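Local coordinates for GRMZM2G135359 pseudokinase (Zea mays, PDB 6CPY), which forms the kinase-like domain of a membrane-bound receptor-like pseudokinase, which may bind ATP but is probably impaired in phosphoryl transfer, at residues 94-105 with 186-194. Sequence-based numbering, arbitrary orientation.
Sequences NLSKVSHKNFMN and AKVSDLEFW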
loop_
_atom_site.group_PDB
_atom_site.type_symbol
_atom_site.label_atom_id
_atom_site.label_comp_id
_atom_site.label_asym_id
_atom_site.label_seq_id
_atom_site.Cartn_x
_atom_site.Cartn_y
_atom_site.Cartn_z
ATOM N N ASN A 94 -13.396 -0.476 -7.876
ATOM C CA ASN A 94 -12.036 -0.388 -8.406
ATOM C C ASN A 94 -11.053 -1.383 -7.772
ATOM O O ASN A 94 -10.289 -2.026 -8.487
ATOM C CB ASN A 94 -11.526 1.048 -8.315
ATOM C CG ASN A 94 -12.194 1.960 -9.334
ATOM O OD1 ASN A 94 -12.632 3.063 -9.011
ATOM N ND2 ASN A 94 -12.287 1.485 -10.575
ATOM N N LEU A 95 -11.089 -1.545 -6.450
ATOM C CA LEU A 95 -10.240 -2.560 -5.805
ATOM C C LEU A 95 -10.673 -3.994 -6.098
ATOM O O LEU A 95 -9.855 -4.907 -6.025
ATOM C CB LEU A 95 -10.138 -2.325 -4.291
ATOM C CG LEU A 95 -9.509 -0.988 -3.897
ATOM C CD1 LEU A 95 -9.351 -0.884 -2.386
ATOM C CD2 LEU A 95 -8.168 -0.778 -4.592
ATOM N N SER A 96 -11.936 -4.211 -6.455
ATOM C CA SER A 96 -12.382 -5.559 -6.821
ATOM C C SER A 96 -11.647 -6.093 -8.067
ATOM O O SER A 96 -11.571 -7.297 -8.260
ATOM C CB SER A 96 -13.890 -5.595 -7.065
ATOM O OG SER A 96 -14.210 -4.922 -8.267
ATOM N N LYS A 97 -11.106 -5.196 -8.893
ATOM C CA LYS A 97 -10.351 -5.587 -10.092
ATOM C C LYS A 97 -8.855 -5.810 -9.835
ATOM O O LYS A 97 -8.107 -6.112 -10.767
ATOM C CB LYS A 97 -10.522 -4.537 -11.197
ATOM C CG LYS A 97 -11.962 -4.256 -11.611
ATOM C CD LYS A 97 -12.806 -5.512 -11.817
ATOM C CE LYS A 97 -12.254 -6.460 -12.877
ATOM N NZ LYS A 97 -12.593 -6.048 -14.269
ATOM N N VAL A 98 -8.416 -5.655 -8.586
ATOM C CA VAL A 98 -7.042 -5.974 -8.209
ATOM C C VAL A 98 -7.033 -7.254 -7.383
ATOM O O VAL A 98 -7.773 -7.396 -6.401
ATOM C CB VAL A 98 -6.387 -4.839 -7.405
ATOM C CG1 VAL A 98 -4.908 -5.129 -7.169
ATOM C CG2 VAL A 98 -6.566 -3.503 -8.113
ATOM N N SER A 99 -6.212 -8.201 -7.809
ATOM C CA SER A 99 -5.932 -9.386 -7.034
ATOM C C SER A 99 -4.457 -9.708 -7.226
ATOM O O SER A 99 -4.110 -10.666 -7.921
ATOM C CB SER A 99 -6.794 -10.559 -7.484
ATOM O OG SER A 99 -6.469 -11.712 -6.725
ATOM N N HIS A 100 -3.589 -8.900 -6.626
ATOM C CA HIS A 100 -2.149 -9.108 -6.805
ATOM C C HIS A 100 -1.528 -9.637 -5.527
ATOM O O HIS A 100 -1.894 -9.218 -4.415
ATOM C CB HIS A 100 -1.463 -7.828 -7.264
ATOM C CG HIS A 100 -0.113 -8.068 -7.875
ATOM N ND1 HIS A 100 1.027 -8.227 -7.118
ATOM C CD2 HIS A 100 0.270 -8.209 -9.167
ATOM C CE1 HIS A 100 2.059 -8.444 -7.917
ATOM N NE2 HIS A 100 1.626 -8.442 -9.166
ATOM N N LYS A 101 -0.578 -10.557 -5.684
ATOM C CA LYS A 101 0.151 -11.123 -4.556
ATOM C C LYS A 101 0.772 -10.052 -3.652
ATOM O O LYS A 101 0.884 -10.246 -2.449
ATOM C CB LYS A 101 1.238 -12.064 -5.080
ATOM C CG LYS A 101 1.984 -12.853 -4.025
ATOM C CD LYS A 101 3.272 -13.433 -4.593
ATOM C CE LYS A 101 2.999 -14.419 -5.718
ATOM N NZ LYS A 101 4.242 -15.117 -6.138
ATOM N N ASN A 102 1.172 -8.924 -4.237
ATOM C CA ASN A 102 1.845 -7.846 -3.512
ATOM C C ASN A 102 0.931 -6.653 -3.248
ATOM O O ASN A 102 1.403 -5.541 -2.965
ATOM C CB ASN A 102 3.111 -7.406 -4.266
ATOM C CG ASN A 102 4.134 -8.517 -4.358
ATOM O OD1 ASN A 102 4.407 -9.031 -5.438
ATOM N ND2 ASN A 102 4.665 -8.929 -3.210
ATOM N N PHE A 103 -0.384 -6.904 -3.265
ATOM C CA PHE A 103 -1.361 -5.913 -2.852
ATOM C C PHE A 103 -2.117 -6.469 -1.630
ATOM O O PHE A 103 -2.300 -7.675 -1.510
ATOM C CB PHE A 103 -2.348 -5.609 -3.992
ATOM C CG PHE A 103 -3.278 -4.465 -3.691
ATOM C CD1 PHE A 103 -2.784 -3.183 -3.533
ATOM C CD2 PHE A 103 -4.649 -4.676 -3.554
ATOM C CE1 PHE A 103 -3.613 -2.125 -3.234
ATOM C CE2 PHE A 103 -5.486 -3.619 -3.256
ATOM C CZ PHE A 103 -4.975 -2.350 -3.088
ATOM N N MET A 104 -2.519 -5.576 -0.732
ATOM C CA MET A 104 -3.383 -5.932 0.390
ATOM C C MET A 104 -4.826 -5.985 -0.139
ATOM O O MET A 104 -5.546 -4.985 -0.121
ATOM C CB MET A 104 -3.218 -4.912 1.513
ATOM C CG MET A 104 -4.088 -5.167 2.734
ATOM S SD MET A 104 -3.489 -4.272 4.195
ATOM C CE MET A 104 -2.083 -5.271 4.559
ATOM N N ASN A 105 -5.206 -7.165 -0.627
ATOM C CA ASN A 105 -6.404 -7.336 -1.439
ATOM C C ASN A 105 -7.698 -7.174 -0.635
ATOM O O ASN A 105 -7.772 -7.537 0.550
ATOM C CB ASN A 105 -6.381 -8.683 -2.152
ATOM C CG ASN A 105 -5.220 -8.802 -3.125
ATOM O OD1 ASN A 105 -5.148 -8.063 -4.079
ATOM N ND2 ASN A 105 -4.316 -9.718 -2.866
ATOM N N ALA A 186 6.146 -7.936 0.503
ATOM C CA ALA A 186 5.451 -6.663 0.492
ATOM C C ALA A 186 3.976 -6.824 0.139
ATOM O O ALA A 186 3.637 -7.569 -0.767
ATOM C CB ALA A 186 6.098 -5.717 -0.507
ATOM N N LYS A 187 3.122 -6.090 0.851
ATOM C CA LYS A 187 1.751 -5.833 0.426
ATOM C C LYS A 187 1.456 -4.342 0.485
ATOM O O LYS A 187 1.318 -3.750 1.569
ATOM C CB LYS A 187 0.748 -6.657 1.255
ATOM C CG LYS A 187 0.554 -8.064 0.696
ATOM C CD LYS A 187 -0.589 -8.821 1.365
ATOM C CE LYS A 187 -0.701 -10.231 0.830
ATOM N NZ LYS A 187 -1.271 -10.298 -0.541
ATOM N N VAL A 188 1.400 -3.722 -0.690
ATOM C CA VAL A 188 1.035 -2.319 -0.806
ATOM C C VAL A 188 -0.455 -2.217 -0.480
ATOM O O VAL A 188 -1.235 -3.072 -0.897
ATOM C CB VAL A 188 1.285 -1.766 -2.214
ATOM C CG1 VAL A 188 0.884 -0.299 -2.299
ATOM C CG2 VAL A 188 2.753 -1.954 -2.604
ATOM N N SER A 189 -0.836 -1.188 0.265
ATOM C CA SER A 189 -2.229 -1.072 0.725
ATOM C C SER A 189 -2.909 0.203 0.278
ATOM O O SER A 189 -2.262 1.198 -0.078
ATOM C CB SER A 189 -2.303 -1.170 2.237
ATOM O OG SER A 189 -1.775 -0.019 2.856
ATOM N N ASP A 190 -4.236 0.167 0.317
ATOM C CA ASP A 190 -5.045 1.349 0.141
ATOM C C ASP A 190 -6.222 1.259 1.118
ATOM O O ASP A 190 -7.316 0.810 0.756
ATOM C CB ASP A 190 -5.537 1.439 -1.286
ATOM C CG ASP A 190 -6.439 2.646 -1.524
ATOM O OD1 ASP A 190 -6.450 3.602 -0.722
ATOM O OD2 ASP A 190 -7.155 2.623 -2.528
ATOM N N LEU A 191 -5.970 1.695 2.342
ATOM C CA LEU A 191 -6.916 1.541 3.450
ATOM C C LEU A 191 -7.802 2.767 3.680
ATOM O O LEU A 191 -8.873 2.659 4.287
ATOM C CB LEU A 191 -6.145 1.200 4.718
ATOM C CG LEU A 191 -5.354 -0.107 4.624
ATOM C CD1 LEU A 191 -4.440 -0.264 5.817
ATOM C CD2 LEU A 191 -6.277 -1.312 4.501
ATOM N N GLU A 192 -7.357 3.922 3.201
ATOM C CA GLU A 192 -8.060 5.174 3.430
ATOM C C GLU A 192 -9.282 5.237 2.544
ATOM O O GLU A 192 -9.225 4.877 1.374
ATOM C CB GLU A 192 -7.141 6.362 3.119
ATOM C CG GLU A 192 -5.964 6.507 4.069
ATOM C CD GLU A 192 -6.173 7.572 5.131
ATOM O OE1 GLU A 192 -7.292 7.674 5.683
ATOM O OE2 GLU A 192 -5.201 8.304 5.429
ATOM N N PHE A 193 -10.390 5.704 3.095
ATOM C CA PHE A 193 -11.592 5.878 2.298
ATOM C C PHE A 193 -11.338 7.022 1.313
ATOM O O PHE A 193 -10.713 8.027 1.673
ATOM C CB PHE A 193 -12.802 6.151 3.191
ATOM C CG PHE A 193 -13.273 4.936 3.946
ATOM C CD1 PHE A 193 -12.553 4.442 5.026
ATOM C CD2 PHE A 193 -14.441 4.285 3.581
ATOM C CE1 PHE A 193 -12.984 3.314 5.715
ATOM C CE2 PHE A 193 -14.875 3.158 4.270
ATOM C CZ PHE A 193 -14.141 2.670 5.331
ATOM N N TRP A 194 -11.791 6.850 0.072
ATOM C CA TRP A 194 -11.537 7.823 -1.005
ATOM C C TRP A 194 -12.349 9.111 -0.813
ATOM O O TRP A 194 -13.314 9.353 -1.540
ATOM C CB TRP A 194 -11.876 7.205 -2.374
ATOM C CG TRP A 194 -10.948 6.111 -2.845
ATOM C CD1 TRP A 194 -9.961 5.486 -2.126
ATOM C CD2 TRP A 194 -10.953 5.492 -4.136
ATOM N NE1 TRP A 194 -9.346 4.527 -2.900
ATOM C CE2 TRP A 194 -9.935 4.514 -4.138
ATOM C CE3 TRP A 194 -11.715 5.681 -5.298
ATOM C CZ2 TRP A 194 -9.663 3.720 -5.259
ATOM C CZ3 TRP A 194 -11.445 4.896 -6.406
ATOM C CH2 TRP A 194 -10.426 3.927 -6.379
HETATM O O HOH W 1 -5.477 -2.417 0.865
#
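Phe103 and Val188 form a single backbone bridge where, in this protein kinase fold, the loop after helix 82-96, the αC helix of the kinase fold, meets strand 186-188, just ahead of Asp190-Leu191-Glu192, the counterpart of the DFG motif. Both backbone polar groups of Val188 are satisfied: its N gives to Asn102 O (2.9 Å), and its O accepts a hydrogen bond from Met104 N (2.8 Å). The Asn102 side chain extends the pairing, its ND2 meeting an in-plane lone pair of Ala186 O at 3.0 Å, nearly straight at 171°, and this oxygen in turn lies in the amide plane of Asn102. Asn102 N in turn gives to His100 ND1 (3.0 Å), which must therefore be an acceptor.

Lys187 runs out extended until its last torsion bends (chi4 -74°), setting NZ between Lys101 O (2.9 Å) and Phe103 O (3.0 Å); a salt bridge to Glu123 is its third polar partner. A methionine in its place would probably leave both carbonyls without this donor and the Glu123 carboxylate without its counter-charge. Within the 94-105 loop, His100 O receives Phe103 N and Asn105 ND2 from opposite faces of its plane.

Farther along, a water donates to Met104 O and accepts from Asp190 N, while Met104 SD lies against Leu191 CD2. The Asp190 carboxylate is held at both oxygens: OD1 pairs with Arg171, and the syn lone pair of OD2 receives Trp194 NE1 at 2.9 Å, with OD2 lying in the indole plane.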